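Local coordinates for catechol 2,3-dioxygenase (Rhodococcus sp., PDB 2WL9), which probably catalyses the iron-dependent extradiol cleavage of catechols by molecular oxygen, a ring-opening step in the breakdown of aromatic hydrocarbons, at residues 147-152 / 195-200; 213-218 / 260-265; 225-230 / 250-255. One frame throughout, in Å; residues are numbered along the deposited sequence.

All three contacts reach one curled mixed sheet of the iron-binding domain. Interaction 1 (147-152 / 195-200) and interaction 2 (213-218 / 260-265) have centres about 10 Å apart and meet along neighbouring strands, where His149 O accepts a probable hydrogen bond from Met214 N at 2.9 Å. Each brings one ligand to the iron, His149 and Glu263; His212 is another. A salt bridge of 3.0 Å, Arg195 NH1 to Glu216 OE1, ties the two again. Interaction 3 (225-230 / 250-255), nested in the loop closed by interaction 2, packs a helix behind strand 250-255, whose Tyr253 belongs to the iron site and whose Thr251 OG1 is probably hydrogen-bonded to Glu263 OE2 (2.8 Å).

Interaction 1: 147-152 / 195-200; sequences LGHIII and RHHSLA. With FE (Fe (III) ion), chain K.
The imidazoles of His149 and His197 overlap where strand 149-152 meets the run into strand 199-201. CE1 of His197 sits over the centre of the His149 ring, 3.2 Å from NE2, with the planes obliquely inclined at 33°. In both residues CG lies between the backbone N and the carbonyl carbon (chi1 73° and 57°), which brings the rings together on the iron side. His149 NE2 binds the iron at 2.3 Å, and His197 forms an edge-to-face pair with Phe189.

Three backbone hydrogen bonds join the parallel strands: Ile150 N to Ser198 O, from well above the carbonyl plane, Ala200 N to Ile150 O at 3.0 Å, and Ile152 N to Ala200 O.

Apolar contacts occur on both faces. CD1 of Leu199 meets CD1 of Ile152 at 3.6 Å, while Ile151 CG1 rests on Ala200 CB on the His149 face.

The Arg195 guanidinium lies flat over Gly148 CA, held by the carbonyls of Val141, Gln145 and Gly146 and by Glu216. Ser198 and Leu199 form a classic beta bulge opposite Met190. His149, with His197 over it, belongs to a type I extradiol dioxygenase iron site.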
ATOM      1  N   LEU C 147      10.418  27.358   7.893  1.00 19.90           N
ATOM      2  CA  LEU C 147      11.468  27.113   8.892  1.00 19.96           C
ATOM      3  C   LEU C 147      10.951  26.641  10.251  1.00 19.43           C
ATOM      4  O   LEU C 147      11.687  26.013  11.001  1.00 19.06           O
ATOM      5  CB  LEU C 147      12.401  28.325   9.060  1.00 19.98           C
ATOM      6  CG  LEU C 147      11.967  29.524   9.901  1.00 20.98           C
ATOM      7  CD1 LEU C 147      13.176  30.236  10.508  1.00 21.43           C
ATOM      8  CD2 LEU C 147      11.183  30.475   9.030  1.00 22.23           C
ATOM      9  N   GLY C 148       9.692  26.947  10.556  1.00 19.03           N
ATOM     10  CA  GLY C 148       9.110  26.665  11.866  1.00 19.11           C
ATOM     11  C   GLY C 148       7.966  27.631  12.103  1.00 18.93           C
ATOM     12  O   GLY C 148       7.260  27.981  11.164  1.00 19.52           O
ATOM     13  N   HIS C 149       7.776  28.063  13.348  1.00 19.34           N
ATOM     14  CA  HIS C 149       6.793  29.107  13.644  1.00 19.21           C
ATOM     15  C   HIS C 149       7.298  30.139  14.629  1.00 19.54           C
ATOM     16  O   HIS C 149       8.281  29.904  15.326  1.00 19.94           O
ATOM     17  CB  HIS C 149       5.458  28.521  14.114  1.00 19.29           C
ATOM     18  CG  HIS C 149       5.475  27.965  15.502  1.00 19.20           C
ATOM     19  ND1 HIS C 149       5.290  26.625  15.765  1.00 19.55           N
ATOM     20  CD2 HIS C 149       5.610  28.570  16.708  1.00 20.16           C
ATOM     21  CE1 HIS C 149       5.326  26.426  17.071  1.00 19.80           C
ATOM     22  NE2 HIS C 149       5.522  27.590  17.665  1.00 19.71           N
ATOM     23  N   ILE C 150       6.597  31.266  14.699  1.00 19.35           N
ATOM     24  CA  ILE C 150       7.005  32.397  15.524  1.00 19.71           C
ATOM     25  C   ILE C 150       5.829  33.037  16.250  1.00 19.77           C
ATOM     26  O   ILE C 150       4.722  33.137  15.704  1.00 20.08           O
ATOM     27  CB  ILE C 150       7.715  33.496  14.681  1.00 19.83           C
ATOM     28  CG1 ILE C 150       6.827  33.945  13.505  1.00 18.52           C
ATOM     29  CG2 ILE C 150       9.097  33.004  14.221  1.00 19.67           C
ATOM     30  CD1 ILE C 150       7.417  35.049  12.634  1.00 19.46           C
ATOM     31  N   ILE C 151       6.080  33.475  17.480  1.00 19.68           N
ATOM     32  CA  ILE C 151       5.145  34.346  18.182  1.00 19.65           C
ATOM     33  C   ILE C 151       5.691  35.769  18.167  1.00 19.72           C
ATOM     34  O   ILE C 151       6.819  36.021  18.619  1.00 19.93           O
ATOM     35  CB  ILE C 151       4.856  33.873  19.621  1.00 19.84           C
ATOM     36  CG1 ILE C 151       3.938  32.650  19.585  1.00 20.19           C
ATOM     37  CG2 ILE C 151       4.215  35.002  20.445  1.00 19.14           C
ATOM     38  CD1 ILE C 151       3.372  32.230  20.939  1.00 20.78           C
ATOM     39  N   ILE C 152       4.888  36.684  17.629  1.00 19.72           N
ATOM     40  CA  ILE C 152       5.316  38.068  17.420  1.00 20.17           C
ATOM     41  C   ILE C 152       4.372  39.072  18.081  1.00 20.98           C
ATOM     42  O   ILE C 152       3.222  38.748  18.382  1.00 21.22           O
ATOM     43  CB  ILE C 152       5.514  38.394  15.913  1.00 19.97           C
ATOM     44  CG1 ILE C 152       4.219  38.169  15.116  1.00 19.73           C
ATOM     45  CG2 ILE C 152       6.686  37.574  15.336  1.00 19.83           C
ATOM     46  CD1 ILE C 152       4.292  38.642  13.669  1.00 19.48           C
ATOM     47  N   ARG C 195       2.155  22.632   8.446  1.00 20.66           N
ATOM     48  CA  ARG C 195       2.644  22.948   9.788  1.00 20.18           C
ATOM     49  C   ARG C 195       1.499  23.482  10.636  1.00 19.95           C
ATOM     50  O   ARG C 195       0.817  24.436  10.232  1.00 20.43           O
ATOM     51  CB  ARG C 195       3.807  23.946   9.766  1.00 20.03           C
ATOM     52  CG  ARG C 195       4.469  24.089  11.126  1.00 19.94           C
ATOM     53  CD  ARG C 195       5.636  25.071  11.113  1.00 19.64           C
ATOM     54  NE  ARG C 195       6.749  24.658  10.252  1.00 18.24           N
ATOM     55  CZ  ARG C 195       7.635  23.703  10.544  1.00 19.79           C
ATOM     56  NH1 ARG C 195       7.554  23.012  11.677  1.00 19.51           N
ATOM     57  NH2 ARG C 195       8.610  23.430   9.688  1.00 18.97           N
ATOM     58  N   HIS C 196       1.301  22.879  11.811  1.00 19.57           N
ATOM     59  CA  HIS C 196       0.145  23.210  12.658  1.00 19.10           C
ATOM     60  C   HIS C 196      -0.128  24.707  12.691  1.00 18.90           C
ATOM     61  O   HIS C 196      -1.262  25.143  12.475  1.00 18.86           O
ATOM     62  CB  HIS C 196       0.287  22.713  14.097  1.00 18.98           C
ATOM     63  CG  HIS C 196      -0.830  23.182  14.974  1.00 17.65           C
ATOM     64  ND1 HIS C 196      -2.001  22.470  15.127  1.00 18.12           N
ATOM     65  CD2 HIS C 196      -0.989  24.323  15.685  1.00 16.92           C
ATOM     66  CE1 HIS C 196      -2.825  23.145  15.908  1.00 16.45           C
ATOM     67  NE2 HIS C 196      -2.237  24.274  16.260  1.00 18.57           N
ATOM     68  N   HIS C 197       0.911  25.476  13.002  1.00 18.66           N
ATOM     69  CA  HIS C 197       0.893  26.922  12.786  1.00 18.97           C
ATOM     70  C   HIS C 197       2.274  27.436  12.384  1.00 18.86           C
ATOM     71  O   HIS C 197       3.295  26.831  12.737  1.00 19.23           O
ATOM     72  CB  HIS C 197       0.321  27.685  13.999  1.00 18.68           C
ATOM     73  CG  HIS C 197       1.036  27.425  15.290  1.00 19.02           C
ATOM     74  ND1 HIS C 197       1.887  28.343  15.868  1.00 19.70           N
ATOM     75  CD2 HIS C 197       1.009  26.362  16.129  1.00 19.35           C
ATOM     76  CE1 HIS C 197       2.356  27.855  17.004  1.00 17.32           C
ATOM     77  NE2 HIS C 197       1.840  26.654  17.184  1.00 19.76           N
ATOM     78  N   SER C 198       2.273  28.520  11.609  1.00 18.80           N
ATOM     79  CA  SER C 198       3.473  29.272  11.239  1.00 18.91           C
ATOM     80  C   SER C 198       3.591  30.541  12.071  1.00 19.13           C
ATOM     81  O   SER C 198       4.662  31.146  12.151  1.00 18.99           O
ATOM     82  CB  SER C 198       3.397  29.691   9.772  1.00 19.01           C
ATOM     83  OG  SER C 198       3.219  28.579   8.934  1.00 19.18           O
ATOM     84  N   LEU C 199       2.483  30.942  12.688  1.00 19.11           N
ATOM     85  CA  LEU C 199       2.386  32.266  13.301  1.00 19.35           C
ATOM     86  C   LEU C 199       1.406  32.266  14.460  1.00 19.49           C
ATOM     87  O   LEU C 199       0.338  31.661  14.363  1.00 18.90           O
ATOM     88  CB  LEU C 199       1.928  33.278  12.247  1.00 19.49           C
ATOM     89  CG  LEU C 199       1.776  34.755  12.602  1.00 19.84           C
ATOM     90  CD1 LEU C 199       3.101  35.323  13.059  1.00 20.41           C
ATOM     91  CD2 LEU C 199       1.265  35.494  11.395  1.00 21.31           C
ATOM     92  N   ALA C 200       1.778  32.946  15.551  1.00 19.67           N
ATOM     93  CA  ALA C 200       0.874  33.178  16.673  1.00 20.38           C
ATOM     94  C   ALA C 200       1.112  34.549  17.316  1.00 20.39           C
ATOM     95  O   ALA C 200       2.198  35.123  17.191  1.00 19.94           O
ATOM     96  CB  ALA C 200       0.993  32.063  17.714  1.00 20.22           C
TER
HETATM   97 FE    FE K1300       5.368  27.539  19.998  1.00 36.21          FE

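Interaction 2: 213-218 / 260-265; sequences LMIEYT and WLWEPG. With FE (Fe (III) ion), chain K.
Leu213 and Trp262 lie side by side on one face of a parallel strand pair, both pointing the same way. CD2 of Leu213 stands over a face of the indole, 4.0 Å from the centroid of the five-membered ring and 27° off its normal, a CH-pi contact. Leu213 CB also touches CZ3 of Trp260, at 3.9 Å. Farther along this face CD1 of Ile215 approaches Trp262 CE3 obliquely, and CE2 of Tyr217 reaches Pro264 CB more loosely. Trp20 and Tyr23 add further rings around Trp262.

Five backbone hydrogen bonds form the parallel ladder. Leu213 is gripped through both its N, bonded to Leu261 O, and its O, which receives Glu263 N at 2.7 Å. Ile215 N then binds Glu263 O from well above the carbonyl plane, Gly265 N binds Ile215 O, and Tyr217 N closes the series on Gly265 O with a nearly straight bond (169°).

The other face, the metal side, carries Met214 and Glu263. With CG anti to the backbone N (chi1 -174°) and the chain extended beyond it, Glu263 sends OE1 to the iron at 2.3 Å. That oxygen also lies 3.4 Å from Met214 CB, so the methionine flanks the ligand. OE2 is hydrogen-bonded to Thr251 OG1, a second-shell contact that helps to fix the rotation of the carboxylate. Glu216, on the same face, accepts a hydrogen bond at OE2 from Ser268 N.

His149 and His212 join Glu263 on the iron, giving the two-histidine, one-carboxylate facial triad of extradiol dioxygenases, set on the inner face of a vicinal oxygen chelate fold.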
ATOM      1  N   LEU C 213      10.849  31.361  18.457  1.00 19.60           N
ATOM      2  CA  LEU C 213      10.910  30.621  17.235  1.00 19.09           C
ATOM      3  C   LEU C 213      10.950  29.148  17.586  1.00 18.85           C
ATOM      4  O   LEU C 213      11.706  28.742  18.390  1.00 18.75           O
ATOM      5  CB  LEU C 213      12.130  30.958  16.416  1.00 19.05           C
ATOM      6  CG  LEU C 213      12.542  30.042  15.278  1.00 18.37           C
ATOM      7  CD1 LEU C 213      11.529  30.001  14.217  1.00 17.24           C
ATOM      8  CD2 LEU C 213      13.858  30.398  14.755  1.00 18.48           C
ATOM      9  N   MET C 214      10.112  28.385  16.922  1.00 18.60           N
ATOM     10  CA  MET C 214      10.075  26.953  17.053  1.00 18.81           C
ATOM     11  C   MET C 214      10.685  26.317  15.804  1.00 18.22           C
ATOM     12  O   MET C 214      10.380  26.693  14.757  1.00 17.91           O
ATOM     13  CB  MET C 214       8.657  26.500  17.185  1.00 19.51           C
ATOM     14  CG  MET C 214       8.479  25.120  17.354  1.00 22.23           C
ATOM     15  SD  MET C 214       8.609  24.007  15.954  1.00 22.74           S
ATOM     16  CE  MET C 214       8.162  22.561  16.603  1.00 27.36           C
ATOM     17  N   ILE C 215      11.583  25.390  16.007  1.00 17.75           N
ATOM     18  CA  ILE C 215      12.257  24.624  15.001  1.00 17.47           C
ATOM     19  C   ILE C 215      11.998  23.122  15.302  1.00 17.87           C
ATOM     20  O   ILE C 215      11.919  22.708  16.435  1.00 18.12           O
ATOM     21  CB  ILE C 215      13.753  24.914  14.899  1.00 17.34           C
ATOM     22  CG1 ILE C 215      14.492  24.558  16.170  1.00 17.30           C
ATOM     23  CG2 ILE C 215      14.035  26.334  14.470  1.00 16.74           C
ATOM     24  CD1 ILE C 215      15.914  24.874  16.155  1.00 18.59           C
ATOM     25  N   GLU C 216      11.853  22.349  14.245  1.00 18.15           N
ATOM     26  CA  GLU C 216      11.430  20.966  14.413  1.00 17.53           C
ATOM     27  C   GLU C 216      12.443  19.995  13.823  1.00 17.91           C
ATOM     28  O   GLU C 216      12.877  20.166  12.685  1.00 17.45           O
ATOM     29  CB  GLU C 216      10.052  20.778  13.769  1.00 17.89           C
ATOM     30  CG  GLU C 216       9.409  19.425  14.044  1.00 17.74           C
ATOM     31  CD  GLU C 216       8.094  19.253  13.328  1.00 18.43           C
ATOM     32  OE1 GLU C 216       7.634  20.210  12.670  1.00 19.42           O
ATOM     33  OE2 GLU C 216       7.525  18.146  13.408  1.00 16.63           O
ATOM     34  N   TYR C 217      12.822  18.984  14.608  1.00 18.01           N
ATOM     35  CA  TYR C 217      13.659  17.889  14.128  1.00 18.15           C
ATOM     36  C   TYR C 217      12.807  16.758  13.558  1.00 18.52           C
ATOM     37  O   TYR C 217      11.685  16.527  14.031  1.00 18.62           O
ATOM     38  CB  TYR C 217      14.486  17.324  15.277  1.00 18.47           C
ATOM     39  CG  TYR C 217      15.505  18.261  15.866  1.00 18.40           C
ATOM     40  CD1 TYR C 217      16.621  18.666  15.128  1.00 17.87           C
ATOM     41  CD2 TYR C 217      15.378  18.718  17.182  1.00 19.05           C
ATOM     42  CE1 TYR C 217      17.577  19.506  15.680  1.00 18.02           C
ATOM     43  CE2 TYR C 217      16.327  19.562  17.745  1.00 18.24           C
ATOM     44  CZ  TYR C 217      17.420  19.954  16.985  1.00 19.25           C
ATOM     45  OH  TYR C 217      18.361  20.789  17.532  1.00 18.96           O
ATOM     46  N   THR C 218      13.335  16.041  12.563  1.00 18.45           N
ATOM     47  CA  THR C 218      12.663  14.833  12.059  1.00 18.61           C
ATOM     48  C   THR C 218      12.748  13.686  13.068  1.00 19.29           C
ATOM     49  O   THR C 218      11.818  12.872  13.176  1.00 19.63           O
ATOM     50  CB  THR C 218      13.228  14.333  10.698  1.00 18.26           C
ATOM     51  OG1 THR C 218      14.622  14.037  10.829  1.00 17.83           O
ATOM     52  CG2 THR C 218      13.015  15.354   9.589  1.00 18.48           C
ATOM     53  N   TRP C 260      15.850  36.272  23.767  1.00 20.91           N
ATOM     54  CA  TRP C 260      14.515  35.708  23.531  1.00 20.38           C
ATOM     55  C   TRP C 260      14.601  34.184  23.392  1.00 20.10           C
ATOM     56  O   TRP C 260      15.656  33.604  23.667  1.00 20.29           O
ATOM     57  CB  TRP C 260      13.771  36.396  22.363  1.00 20.30           C
ATOM     58  CG  TRP C 260      14.500  36.486  21.046  1.00 20.02           C
ATOM     59  CD1 TRP C 260      15.473  37.383  20.703  1.00 20.12           C
ATOM     60  CD2 TRP C 260      14.262  35.692  19.876  1.00 19.33           C
ATOM     61  NE1 TRP C 260      15.882  37.171  19.407  1.00 18.91           N
ATOM     62  CE2 TRP C 260      15.153  36.141  18.876  1.00 19.45           C
ATOM     63  CE3 TRP C 260      13.393  34.633  19.582  1.00 19.42           C
ATOM     64  CZ2 TRP C 260      15.200  35.565  17.596  1.00 18.59           C
ATOM     65  CZ3 TRP C 260      13.442  34.062  18.311  1.00 18.97           C
ATOM     66  CH2 TRP C 260      14.339  34.531  17.338  1.00 18.22           C
ATOM     67  N   LEU C 261      13.507  33.544  22.983  1.00 19.58           N
ATOM     68  CA  LEU C 261      13.398  32.086  23.093  1.00 19.39           C
ATOM     69  C   LEU C 261      13.405  31.316  21.782  1.00 19.13           C
ATOM     70  O   LEU C 261      12.789  31.725  20.805  1.00 19.09           O
ATOM     71  CB  LEU C 261      12.134  31.703  23.868  1.00 19.32           C
ATOM     72  CG  LEU C 261      11.987  32.196  25.306  1.00 19.56           C
ATOM     73  CD1 LEU C 261      10.618  31.806  25.811  1.00 19.94           C
ATOM     74  CD2 LEU C 261      13.058  31.586  26.175  1.00 20.71           C
ATOM     75  N   TRP C 262      14.105  30.186  21.783  1.00 19.03           N
ATOM     76  CA  TRP C 262      13.929  29.173  20.747  1.00 18.76           C
ATOM     77  C   TRP C 262      13.263  27.941  21.351  1.00 18.73           C
ATOM     78  O   TRP C 262      13.524  27.583  22.503  1.00 18.74           O
ATOM     79  CB  TRP C 262      15.264  28.804  20.102  1.00 18.60           C
ATOM     80  CG  TRP C 262      15.678  29.730  19.002  1.00 18.05           C
ATOM     81  CD1 TRP C 262      15.246  31.013  18.798  1.00 18.72           C
ATOM     82  CD2 TRP C 262      16.637  29.462  17.969  1.00 17.27           C
ATOM     83  NE1 TRP C 262      15.859  31.550  17.692  1.00 17.64           N
ATOM     84  CE2 TRP C 262      16.723  30.622  17.168  1.00 17.00           C
ATOM     85  CE3 TRP C 262      17.431  28.351  17.643  1.00 18.27           C
ATOM     86  CZ2 TRP C 262      17.570  30.708  16.056  1.00 17.60           C
ATOM     87  CZ3 TRP C 262      18.283  28.438  16.532  1.00 17.65           C
ATOM     88  CH2 TRP C 262      18.336  29.608  15.753  1.00 16.95           C
ATOM     89  N   GLU C 263      12.412  27.301  20.557  1.00 18.89           N
ATOM     90  CA  GLU C 263      11.631  26.164  20.998  1.00 18.61           C
ATOM     91  C   GLU C 263      11.925  24.953  20.101  1.00 18.37           C
ATOM     92  O   GLU C 263      11.212  24.717  19.131  1.00 18.11           O
ATOM     93  CB  GLU C 263      10.139  26.531  20.981  1.00 18.78           C
ATOM     94  CG  GLU C 263       9.191  25.473  21.550  1.00 19.63           C
ATOM     95  CD  GLU C 263       7.765  25.606  21.015  1.00 19.87           C
ATOM     96  OE1 GLU C 263       7.454  26.615  20.343  1.00 21.21           O
ATOM     97  OE2 GLU C 263       6.945  24.711  21.278  1.00 19.20           O
ATOM     98  N   PRO C 264      12.994  24.192  20.417  1.00 18.08           N
ATOM     99  CA  PRO C 264      13.285  22.967  19.677  1.00 17.95           C
ATOM    100  C   PRO C 264      12.178  21.944  19.904  1.00 17.52           C
ATOM    101  O   PRO C 264      11.707  21.788  21.031  1.00 17.33           O
ATOM    102  CB  PRO C 264      14.593  22.477  20.306  1.00 17.99           C
ATOM    103  CG  PRO C 264      15.191  23.694  20.924  1.00 18.47           C
ATOM    104  CD  PRO C 264      14.030  24.469  21.428  1.00 18.28           C
ATOM    105  N   GLY C 265      11.771  21.260  18.845  1.00 17.37           N
ATOM    106  CA  GLY C 265      10.652  20.325  18.946  1.00 17.82           C
ATOM    107  C   GLY C 265      10.714  19.136  18.015  1.00 18.12           C
ATOM    108  O   GLY C 265      11.639  19.013  17.205  1.00 18.05           O
TER
HETATM  109 FE    FE K1300       5.368  27.539  19.998  1.00 36.21          FE

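Interaction 3: 225-230 / 250-255; sequences YAHDLV and LTFYCA
Phe252 projects from strand 250-255 toward helix 220-232 and meets His227 and Val230 there. Its CB already points at the helix, and chi1 of 69° sets only the direction of the ring beyond, with CG between the backbone N and the carbonyl carbon. CG is the first atom to touch the helix, 4.1 Å from His227 CD2. On one side of the ring CD2 faces the same imidazole carbon, and CE2 lies 3.8 Å from His227 CB. On the other side CE1 meets Val230 CG2 at 4.0 Å, the methyl lying at the ring edge, near its plane. CZ, the tip, reaches the helix backbone and comes within 3.7 Å of His227 CA.

The His227 imidazole turns its edge to the Phe252 face: CD2 of His227 stands over the ring centre, the centroids are 5.1 Å apart and the planes make 72°, a T-shaped pair. Beyond the ring, Val230 CG2 also packs against Cys254 SG at 4.0 Å, two residues along, at the next position on the same face of the strand.

Helix and strand run roughly parallel here, their axes 10.4 Å apart at an angle of 27°. Leu223, from an earlier turn of the helix, and Pro264, from neighbouring strand 261-266, also touch Phe252, and Val237 of strand 237-240 adjoins Val230. The helix thus covers the outer face of the sheet, while Tyr253 belongs to the iron site on the other side.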
ATOM      1  N   TYR C 225      19.386  15.175  22.081  1.00 23.90           N
ATOM      2  CA  TYR C 225      20.750  15.681  21.941  1.00 24.39           C
ATOM      3  C   TYR C 225      20.825  17.181  22.250  1.00 24.43           C
ATOM      4  O   TYR C 225      21.663  17.610  23.049  1.00 24.44           O
ATOM      5  CB  TYR C 225      21.246  15.388  20.523  1.00 24.65           C
ATOM      6  CG  TYR C 225      22.712  15.643  20.249  1.00 25.70           C
ATOM      7  CD1 TYR C 225      23.586  14.579  20.019  1.00 27.40           C
ATOM      8  CD2 TYR C 225      23.219  16.939  20.162  1.00 26.83           C
ATOM      9  CE1 TYR C 225      24.926  14.794  19.744  1.00 27.57           C
ATOM     10  CE2 TYR C 225      24.569  17.165  19.886  1.00 26.67           C
ATOM     11  CZ  TYR C 225      25.413  16.087  19.683  1.00 27.18           C
ATOM     12  OH  TYR C 225      26.746  16.289  19.412  1.00 27.21           O
ATOM     13  N   ALA C 226      19.952  17.967  21.618  1.00 24.47           N
ATOM     14  CA  ALA C 226      19.890  19.416  21.845  1.00 24.57           C
ATOM     15  C   ALA C 226      19.502  19.760  23.285  1.00 24.89           C
ATOM     16  O   ALA C 226      20.097  20.657  23.893  1.00 25.02           O
ATOM     17  CB  ALA C 226      18.937  20.080  20.855  1.00 24.16           C
ATOM     18  N   HIS C 227      18.525  19.034  23.832  1.00 25.19           N
ATOM     19  CA  HIS C 227      18.088  19.236  25.221  1.00 25.64           C
ATOM     20  C   HIS C 227      19.212  18.952  26.218  1.00 26.38           C
ATOM     21  O   HIS C 227      19.391  19.698  27.185  1.00 26.61           O
ATOM     22  CB  HIS C 227      16.859  18.373  25.543  1.00 25.50           C
ATOM     23  CG  HIS C 227      16.375  18.496  26.959  1.00 24.86           C
ATOM     24  ND1 HIS C 227      16.498  17.476  27.878  1.00 24.60           N
ATOM     25  CD2 HIS C 227      15.761  19.513  27.609  1.00 24.63           C
ATOM     26  CE1 HIS C 227      15.979  17.857  29.032  1.00 24.67           C
ATOM     27  NE2 HIS C 227      15.520  19.088  28.895  1.00 23.39           N
ATOM     28  N   ASP C 228      19.968  17.881  25.976  1.00 26.93           N
ATOM     29  CA  ASP C 228      21.078  17.517  26.851  1.00 27.70           C
ATOM     30  C   ASP C 228      22.174  18.579  26.843  1.00 27.85           C
ATOM     31  O   ASP C 228      22.761  18.877  27.886  1.00 27.92           O
ATOM     32  CB  ASP C 228      21.659  16.148  26.476  1.00 27.96           C
ATOM     33  CG  ASP C 228      20.913  14.989  27.134  1.00 28.72           C
ATOM     34  OD1 ASP C 228      19.926  15.225  27.870  1.00 30.14           O
ATOM     35  OD2 ASP C 228      21.325  13.834  26.913  1.00 29.21           O
ATOM     36  N   LEU C 229      22.432  19.136  25.661  1.00 27.81           N
ATOM     37  CA  LEU C 229      23.415  20.200  25.490  1.00 28.01           C
ATOM     38  C   LEU C 229      23.021  21.505  26.173  1.00 27.93           C
ATOM     39  O   LEU C 229      23.841  22.101  26.873  1.00 28.37           O
ATOM     40  CB  LEU C 229      23.716  20.438  24.001  1.00 28.01           C
ATOM     41  CG  LEU C 229      25.058  19.914  23.481  1.00 29.01           C
ATOM     42  CD1 LEU C 229      25.151  20.045  21.967  1.00 28.24           C
ATOM     43  CD2 LEU C 229      26.228  20.634  24.153  1.00 29.46           C
ATOM     44  N   VAL C 230      21.775  21.941  25.972  1.00 27.47           N
ATOM     45  CA  VAL C 230      21.248  23.144  26.624  1.00 27.53           C
ATOM     46  C   VAL C 230      21.443  23.061  28.138  1.00 28.27           C
ATOM     47  O   VAL C 230      21.911  24.024  28.768  1.00 28.02           O
ATOM     48  CB  VAL C 230      19.738  23.382  26.283  1.00 27.27           C
ATOM     49  CG1 VAL C 230      19.125  24.449  27.183  1.00 27.04           C
ATOM     50  CG2 VAL C 230      19.571  23.781  24.825  1.00 26.32           C
ATOM     51  N   LEU C 250       6.271  17.612  20.846  1.00 21.00           N
ATOM     52  CA  LEU C 250       7.122  17.486  22.032  1.00 20.88           C
ATOM     53  C   LEU C 250       8.235  18.525  21.982  1.00 20.64           C
ATOM     54  O   LEU C 250       9.137  18.427  21.148  1.00 20.51           O
ATOM     55  CB  LEU C 250       7.714  16.078  22.133  1.00 20.97           C
ATOM     56  CG  LEU C 250       8.325  15.699  23.484  1.00 21.65           C
ATOM     57  CD1 LEU C 250       7.243  15.636  24.559  1.00 23.33           C
ATOM     58  CD2 LEU C 250       9.049  14.366  23.385  1.00 22.24           C
ATOM     59  N   THR C 251       8.172  19.518  22.871  1.00 20.49           N
ATOM     60  CA  THR C 251       9.061  20.687  22.774  1.00 20.62           C
ATOM     61  C   THR C 251       9.497  21.227  24.129  1.00 20.73           C
ATOM     62  O   THR C 251       8.845  20.988  25.136  1.00 21.09           O
ATOM     63  CB  THR C 251       8.391  21.878  22.031  1.00 20.50           C
ATOM     64  OG1 THR C 251       7.488  22.560  22.918  1.00 21.33           O
ATOM     65  CG2 THR C 251       7.646  21.452  20.764  1.00 20.05           C
ATOM     66  N   PHE C 252      10.607  21.964  24.142  1.00 20.77           N
ATOM     67  CA  PHE C 252      10.960  22.787  25.291  1.00 20.77           C
ATOM     68  C   PHE C 252      11.291  24.200  24.806  1.00 20.52           C
ATOM     69  O   PHE C 252      11.490  24.410  23.610  1.00 19.99           O
ATOM     70  CB  PHE C 252      12.096  22.158  26.115  1.00 21.18           C
ATOM     71  CG  PHE C 252      13.426  22.141  25.426  1.00 21.93           C
ATOM     72  CD1 PHE C 252      14.393  23.093  25.742  1.00 22.62           C
ATOM     73  CD2 PHE C 252      13.733  21.164  24.481  1.00 22.04           C
ATOM     74  CE1 PHE C 252      15.631  23.080  25.119  1.00 22.34           C
ATOM     75  CE2 PHE C 252      14.975  21.148  23.853  1.00 21.27           C
ATOM     76  CZ  PHE C 252      15.925  22.111  24.176  1.00 22.73           C
ATOM     77  N   TYR C 253      11.312  25.160  25.728  1.00 20.53           N
ATOM     78  CA  TYR C 253      11.605  26.556  25.407  1.00 20.43           C
ATOM     79  C   TYR C 253      12.847  27.002  26.168  1.00 20.59           C
ATOM     80  O   TYR C 253      12.876  26.922  27.401  1.00 21.09           O
ATOM     81  CB  TYR C 253      10.440  27.458  25.824  1.00 20.74           C
ATOM     82  CG  TYR C 253       9.166  27.337  25.013  1.00 20.47           C
ATOM     83  CD1 TYR C 253       8.794  28.347  24.127  1.00 21.30           C
ATOM     84  CD2 TYR C 253       8.312  26.241  25.160  1.00 19.87           C
ATOM     85  CE1 TYR C 253       7.615  28.268  23.387  1.00 21.91           C
ATOM     86  CE2 TYR C 253       7.121  26.149  24.422  1.00 21.21           C
ATOM     87  CZ  TYR C 253       6.779  27.176  23.539  1.00 22.19           C
ATOM     88  OH  TYR C 253       5.616  27.119  22.790  1.00 22.65           O
ATOM     89  N   CYS C 254      13.853  27.492  25.443  1.00 20.34           N
ATOM     90  CA  CYS C 254      15.123  27.900  26.045  1.00 20.91           C
ATOM     91  C   CYS C 254      15.622  29.239  25.503  1.00 20.81           C
ATOM     92  O   CYS C 254      15.238  29.650  24.409  1.00 20.55           O
ATOM     93  CB  CYS C 254      16.193  26.815  25.860  1.00 20.42           C
ATOM     94  SG  CYS C 254      16.770  26.536  24.155  1.00 21.88           S
ATOM     95  N   ALA C 255      16.482  29.904  26.275  1.00 21.11           N
ATOM     96  CA  ALA C 255      17.045  31.208  25.896  1.00 21.34           C
ATOM     97  C   ALA C 255      18.025  31.112  24.735  1.00 20.93           C
ATOM     98  O   ALA C 255      18.777  30.148  24.623  1.00 21.30           O
ATOM     99  CB  ALA C 255      17.730  31.861  27.092  1.00 21.64           C
TER